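Local structure of SYE1 (Shewanella oneidensis, 4AWT) at residues E208-F213 / T243-P248; V104-H109 / I188-D193. The protein binds FMN and probably works as an NAD(P)H-dependent oxidoreductase on CH-CH groups, as in other flavoenzymes of the Old Yellow Enzyme family. The protein carries 1 engineered substitution. One frame throughout, in Å; residues are numbered along the deposited sequence.

Contact 1: residues E208-F213 / T243-P248; sequences ENRLRF and TVDADP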
loop_
_atom_site.group_PDB
_atom_site.type_symbol
_atom_site.label_atom_id
_atom_site.label_comp_id
_atom_site.label_asym_id
_atom_site.label_seq_id
_atom_site.Cartn_x
_atom_site.Cartn_y
_atom_site.Cartn_z
ATOM N N GLU A 208 12.762 -19.853 -2.470
ATOM C CA GLU A 208 13.557 -18.972 -3.313
ATOM C C GLU A 208 12.772 -18.584 -4.550
ATOM O O GLU A 208 12.767 -17.410 -4.982
ATOM C CB GLU A 208 14.835 -19.723 -3.733
ATOM C CG GLU A 208 15.758 -18.976 -4.655
ATOM C CD GLU A 208 16.875 -19.750 -5.297
ATOM O OE1 GLU A 208 17.458 -20.692 -4.705
ATOM O OE2 GLU A 208 17.267 -19.428 -6.458
ATOM N N ASN A 209 12.115 -19.550 -5.175
ATOM C CA ASN A 209 11.373 -19.272 -6.402
ATOM C C ASN A 209 10.191 -18.366 -6.135
ATOM O O ASN A 209 9.879 -17.484 -6.937
ATOM C CB ASN A 209 10.964 -20.549 -7.050
ATOM C CG ASN A 209 12.082 -21.301 -7.713
ATOM O OD1 ASN A 209 13.239 -20.874 -7.701
ATOM N ND2 ASN A 209 11.732 -22.410 -8.320
ATOM N N ARG A 210 9.477 -18.602 -5.027
ATOM C CA ARG A 210 8.294 -17.780 -4.723
ATOM C C ARG A 210 8.708 -16.352 -4.400
ATOM O O ARG A 210 7.861 -15.453 -4.665
ATOM C CB ARG A 210 7.517 -18.370 -3.565
ATOM C CG ARG A 210 6.721 -19.595 -3.947
ATOM C CD ARG A 210 5.886 -20.152 -2.801
ATOM N NE ARG A 210 6.674 -20.831 -1.785
ATOM C CZ ARG A 210 6.961 -20.463 -0.550
ATOM N NH1 ARG A 210 6.553 -19.297 -0.052
ATOM N NH2 ARG A 210 7.699 -21.270 0.210
ATOM N N LEU A 211 9.886 -16.110 -3.910
ATOM C CA LEU A 211 10.363 -14.755 -3.640
ATOM C C LEU A 211 10.994 -14.106 -4.844
ATOM O O LEU A 211 11.352 -12.916 -4.790
ATOM C CB LEU A 211 11.347 -14.742 -2.468
ATOM C CG LEU A 211 10.742 -15.183 -1.131
ATOM C CD1 LEU A 211 11.793 -15.188 -0.060
ATOM C CD2 LEU A 211 9.578 -14.317 -0.723
ATOM N N ARG A 212 11.147 -14.814 -5.955
ATOM C CA ARG A 212 11.916 -14.313 -7.097
ATOM C C ARG A 212 11.253 -13.105 -7.732
ATOM O O ARG A 212 11.952 -12.143 -8.095
ATOM C CB ARG A 212 12.114 -15.448 -8.117
ATOM C CG ARG A 212 13.072 -15.019 -9.226
ATOM C CD ARG A 212 13.249 -16.171 -10.238
ATOM N NE ARG A 212 13.677 -17.412 -9.609
ATOM C CZ ARG A 212 14.847 -17.696 -9.155
ATOM N NH1 ARG A 212 15.852 -16.842 -9.298
ATOM N NH2 ARG A 212 15.017 -18.883 -8.544
ATOM N N PHE A 213 9.945 -13.120 -7.933
ATOM C CA PHE A 213 9.283 -11.989 -8.571
ATOM C C PHE A 213 9.453 -10.736 -7.709
ATOM O O PHE A 213 9.816 -9.671 -8.204
ATOM C CB PHE A 213 7.835 -12.314 -8.849
ATOM C CG PHE A 213 7.111 -11.284 -9.669
ATOM C CD1 PHE A 213 7.576 -10.864 -10.886
ATOM C CD2 PHE A 213 5.914 -10.749 -9.205
ATOM C CE1 PHE A 213 6.868 -9.931 -11.637
ATOM C CE2 PHE A 213 5.211 -9.826 -9.961
ATOM C CZ PHE A 213 5.669 -9.461 -11.200
ATOM N N THR A 243 -4.844 -14.993 -0.371
ATOM C CA THR A 243 -3.518 -15.544 -0.381
ATOM C C THR A 243 -3.170 -16.090 1.002
ATOM O O THR A 243 -3.196 -15.334 1.996
ATOM C CB THR A 243 -2.466 -14.518 -0.827
ATOM O OG1 THR A 243 -2.504 -13.331 -0.053
ATOM C CG2 THR A 243 -2.657 -14.123 -2.272
ATOM N N VAL A 244 -2.806 -17.380 1.008
ATOM C CA VAL A 244 -2.394 -18.103 2.201
ATOM C C VAL A 244 -1.030 -18.708 1.961
ATOM O O VAL A 244 -0.855 -19.342 0.895
ATOM C CB VAL A 244 -3.415 -19.248 2.506
ATOM C CG1 VAL A 244 -3.001 -20.023 3.748
ATOM C CG2 VAL A 244 -4.814 -18.668 2.679
ATOM N N ASP A 245 -0.102 -18.566 2.889
ATOM C CA ASP A 245 1.176 -19.232 2.812
ATOM C C ASP A 245 1.223 -20.352 3.860
ATOM O O ASP A 245 0.719 -20.192 4.965
ATOM C CB ASP A 245 2.325 -18.295 3.066
ATOM C CG ASP A 245 3.652 -18.926 2.860
ATOM O OD1 ASP A 245 3.866 -19.489 1.731
ATOM O OD2 ASP A 245 4.471 -18.929 3.772
ATOM N N ALA A 246 1.800 -21.455 3.554
ATOM C CA ALA A 246 1.855 -22.628 4.438
ATOM C C ALA A 246 2.820 -22.430 5.596
ATOM O O ALA A 246 2.589 -22.986 6.686
ATOM C CB ALA A 246 2.235 -23.881 3.688
ATOM N N ASP A 247 3.884 -21.661 5.451
ATOM C CA ASP A 247 4.894 -21.481 6.481
ATOM C C ASP A 247 5.278 -19.994 6.508
ATOM O O ASP A 247 6.379 -19.626 6.142
ATOM C CB ASP A 247 6.091 -22.394 6.235
ATOM C CG ASP A 247 7.096 -22.509 7.350
ATOM O OD1 ASP A 247 6.954 -21.748 8.359
ATOM O OD2 ASP A 247 8.041 -23.330 7.218
ATOM N N PRO A 248 4.353 -19.175 6.962
ATOM C CA PRO A 248 4.598 -17.727 6.788
ATOM C C PRO A 248 5.721 -17.213 7.631
ATOM O O PRO A 248 6.359 -16.231 7.216
ATOM C CB PRO A 248 3.222 -17.106 7.129
ATOM C CG PRO A 248 2.541 -18.156 7.938
ATOM C CD PRO A 248 3.019 -19.451 7.427
#

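Contact 2: residues V104-H109 / I188-D193; sequences VGRVTH and INQFID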
loop_
_atom_site.group_PDB
_atom_site.type_symbol
_atom_site.label_atom_id
_atom_site.label_comp_id
_atom_site.label_asym_id
_atom_site.label_seq_id
_atom_site.Cartn_x
_atom_site.Cartn_y
_atom_site.Cartn_z
ATOM N N VAL A 104 -2.840 -5.303 -8.874
ATOM C CA VAL A 104 -3.740 -6.157 -8.133
ATOM C C VAL A 104 -3.728 -7.614 -8.552
ATOM O O VAL A 104 -4.297 -8.462 -7.843
ATOM C CB VAL A 104 -5.182 -5.634 -8.217
ATOM C CG1 VAL A 104 -5.283 -4.225 -7.645
ATOM C CG2 VAL A 104 -5.713 -5.735 -9.652
ATOM N N GLY A 105 -3.162 -7.956 -9.677
ATOM C CA GLY A 105 -3.181 -9.305 -10.202
ATOM C C GLY A 105 -4.586 -9.761 -10.354
ATOM O O GLY A 105 -5.432 -9.121 -10.995
ATOM N N ARG A 106 -4.916 -10.915 -9.734
ATOM C CA ARG A 106 -6.213 -11.530 -9.896
ATOM C C ARG A 106 -7.323 -10.880 -9.115
ATOM O O ARG A 106 -8.491 -11.274 -9.268
ATOM C CB ARG A 106 -6.154 -13.014 -9.480
ATOM C CG ARG A 106 -6.038 -13.195 -7.982
ATOM C CD ARG A 106 -5.738 -14.639 -7.636
ATOM N NE ARG A 106 -5.551 -14.784 -6.210
ATOM C CZ ARG A 106 -5.380 -15.926 -5.594
ATOM N NH1 ARG A 106 -5.325 -17.068 -6.251
ATOM N NH2 ARG A 106 -5.216 -15.910 -4.258
ATOM N N VAL A 107 -7.015 -9.896 -8.254
ATOM C CA VAL A 107 -8.062 -9.260 -7.435
ATOM C C VAL A 107 -8.616 -8.076 -8.206
ATOM O O VAL A 107 -8.309 -6.918 -7.957
ATOM C CB VAL A 107 -7.535 -8.904 -6.050
ATOM C CG1 VAL A 107 -8.658 -8.325 -5.220
ATOM C CG2 VAL A 107 -6.916 -10.099 -5.361
ATOM N N THR A 108 -9.412 -8.405 -9.220
ATOM C CA THR A 108 -10.024 -7.439 -10.108
ATOM C C THR A 108 -11.140 -8.150 -10.871
ATOM O O THR A 108 -11.459 -9.315 -10.682
ATOM C CB THR A 108 -8.990 -6.783 -11.008
ATOM O OG1 THR A 108 -9.614 -5.662 -11.639
ATOM C CG2 THR A 108 -8.408 -7.734 -12.043
ATOM N N HIS A 109 -11.756 -7.367 -11.725
ATOM C CA HIS A 109 -12.830 -7.795 -12.605
ATOM C C HIS A 109 -12.516 -7.223 -13.974
ATOM O O HIS A 109 -12.015 -6.089 -14.031
ATOM C CB HIS A 109 -14.164 -7.282 -12.082
ATOM C CG HIS A 109 -15.318 -7.758 -12.824
ATOM N ND1 HIS A 109 -15.769 -7.233 -13.941
ATOM C CD2 HIS A 109 -16.197 -8.750 -12.572
ATOM C CE1 HIS A 109 -16.791 -7.838 -14.458
ATOM N NE2 HIS A 109 -17.117 -8.803 -13.600
ATOM N N ILE A 188 2.047 -9.393 -6.391
ATOM C CA ILE A 188 3.291 -9.959 -5.871
ATOM C C ILE A 188 2.996 -10.977 -4.777
ATOM O O ILE A 188 3.647 -12.027 -4.679
ATOM C CB ILE A 188 4.276 -8.867 -5.457
ATOM C CG1 ILE A 188 4.611 -7.982 -6.687
ATOM C CG2 ILE A 188 5.532 -9.463 -4.847
ATOM C CD1 ILE A 188 5.411 -6.807 -6.367
ATOM N N ASN A 189 2.002 -10.670 -3.936
ATOM C CA ASN A 189 1.603 -11.585 -2.888
ATOM C C ASN A 189 1.085 -12.902 -3.438
ATOM O O ASN A 189 1.234 -13.945 -2.768
ATOM C CB ASN A 189 0.616 -10.831 -2.000
ATOM C CG ASN A 189 0.314 -11.370 -0.629
ATOM O OD1 ASN A 189 -0.331 -10.644 0.145
ATOM N ND2 ASN A 189 0.788 -12.547 -0.284
ATOM N N GLN A 190 0.491 -12.897 -4.631
ATOM C CA GLN A 190 0.038 -14.106 -5.301
ATOM C C GLN A 190 1.212 -15.003 -5.751
ATOM O O GLN A 190 0.975 -16.180 -5.980
ATOM C CB GLN A 190 -0.829 -13.746 -6.510
ATOM C CG GLN A 190 -2.161 -13.114 -6.116
ATOM C CD GLN A 190 -2.756 -12.202 -7.140
ATOM O OE1 GLN A 190 -2.671 -12.444 -8.371
ATOM N NE2 GLN A 190 -3.365 -11.124 -6.714
ATOM N N PHE A 191 2.402 -14.451 -5.865
ATOM C CA PHE A 191 3.613 -15.238 -6.055
ATOM C C PHE A 191 4.222 -15.705 -4.733
ATOM O O PHE A 191 4.700 -16.825 -4.632
ATOM C CB PHE A 191 4.689 -14.481 -6.841
ATOM C CG PHE A 191 4.435 -14.370 -8.324
ATOM C CD1 PHE A 191 3.522 -13.452 -8.840
ATOM C CD2 PHE A 191 5.082 -15.213 -9.215
ATOM C CE1 PHE A 191 3.312 -13.346 -10.192
ATOM C CE2 PHE A 191 4.862 -15.122 -10.564
ATOM C CZ PHE A 191 3.988 -14.186 -11.050
ATOM N N ILE A 192 4.245 -14.829 -3.727
ATOM C CA ILE A 192 4.925 -15.150 -2.465
ATOM C C ILE A 192 4.282 -16.316 -1.757
ATOM O O ILE A 192 4.967 -17.200 -1.232
ATOM C CB ILE A 192 4.954 -13.919 -1.537
ATOM C CG1 ILE A 192 5.771 -12.786 -2.118
ATOM C CG2 ILE A 192 5.471 -14.316 -0.146
ATOM C CD1 ILE A 192 5.658 -11.462 -1.370
ATOM N N ASP A 193 2.960 -16.290 -1.632
ATOM C CA ASP A 193 2.244 -17.209 -0.753
ATOM C C ASP A 193 2.008 -18.546 -1.449
ATOM O O ASP A 193 1.453 -18.635 -2.536
ATOM C CB ASP A 193 0.952 -16.600 -0.287
ATOM C CG ASP A 193 1.072 -15.497 0.770
ATOM O OD1 ASP A 193 2.215 -15.233 1.181
ATOM O OD2 ASP A 193 0.010 -14.959 1.135
#

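Contact 1: residues E208-F213 / T243-P248
R210 overlaps D245 only at the ends of the two side chains, where NH1 of R210 lies 3.2 Å from OD1 of D245. This salt bridge, made in one of two modelled conformers of R210, works through charge alone: OD1 sits well out of the guanidinium plane, no N-H points at it, and the carboxylate plane is turned by 37°. Just 53 Å² is buried; the CA atoms of R210 and D245 are 10.5 Å apart, and R210, bent at chi3, spans most of the distance. D245 contributes by placing CG anti to its backbone N (chi1 -174°), which brings OD1 within range of the guanidinium. The N-H groups of the arginine are spent elsewhere: NE on G205 O, NH1 on T251 OG1 and probably I192 O, NH2 on ethyl hydrogen carbonate. OD1 of D245 accepts from S194 N, while OD2 meets T251 OG1 and takes D247 N at 3.3 Å from above the carboxylate plane. With an alanine in place of D245, the buried R210 is likely to lose this countercharge, and S194 N, T251 OG1 and D247 N a partner. The D245 OD2 to D247 N bond closes an Asx turn before helix 248-261, beside an arginine that lines the ethyl hydrogen carbonate pocket.

Contact 2: residues V104-H109 / I188-D193
One glutamine amide clasps a tight turn with both its ends: Q190 NE2 donates to V104 O at 3.0 Å, and Q190 OE1 accepts from R106 N, also at 3.0 Å. The second bond is the straighter at nitrogen (N-H...O 166°). V104 O is gripped twice, since V107 N reaches it from the opposite face of its plane to Q190 NE2. The glutamine has further partners, S120 OG at OE1 and G185 O at NE2; together with the two bonds to the turn, these hold the amide in one rotation. With CG set beside the backbone N (chi1 -68°) and the chain extended beyond, Q190 spans from helix 187-192 to the turn. R106 lies across it, CG of R106 meeting Q190 CD at 3.5 Å, with guanidinium and amide planes 25° apart. Its far end is tied by NH1 to L124 O. G105 has positive phi, which favours glycine, and a CB there would clash with Q190 OE1. V107 adds a looser touch, CG2 to Q190 NE2 at 3.9 Å. Residues 104-107 form a type II' beta turn, with V107 at the centre of an inverse gamma turn, in the loop following barrel strand 96-102 of this TIM-barrel flavoenzyme.

Both contacts are buried, contact 2 lying nearer the middle of the chain (about 13 Å between centres) than contact 1 (about 19 Å). Their own centres are about 12 Å apart, and helix 187-192 and the residue that follows it, D193, both part of contact 2, join them: R210 CB packs at 3.4 Å against F191 O, and T243 CB at 3.2 Å against D193 OD2. Their chemistry differs. Contact 1 pairs opposite charges without a shared hydrogen bond, beside a bound ethyl hydrogen carbonate; contact 2 uses a neutral amide and directional bonds to backbone. Each involves a loop following a barrel strand, 230-234 in contact 1 and 96-102 in contact 2.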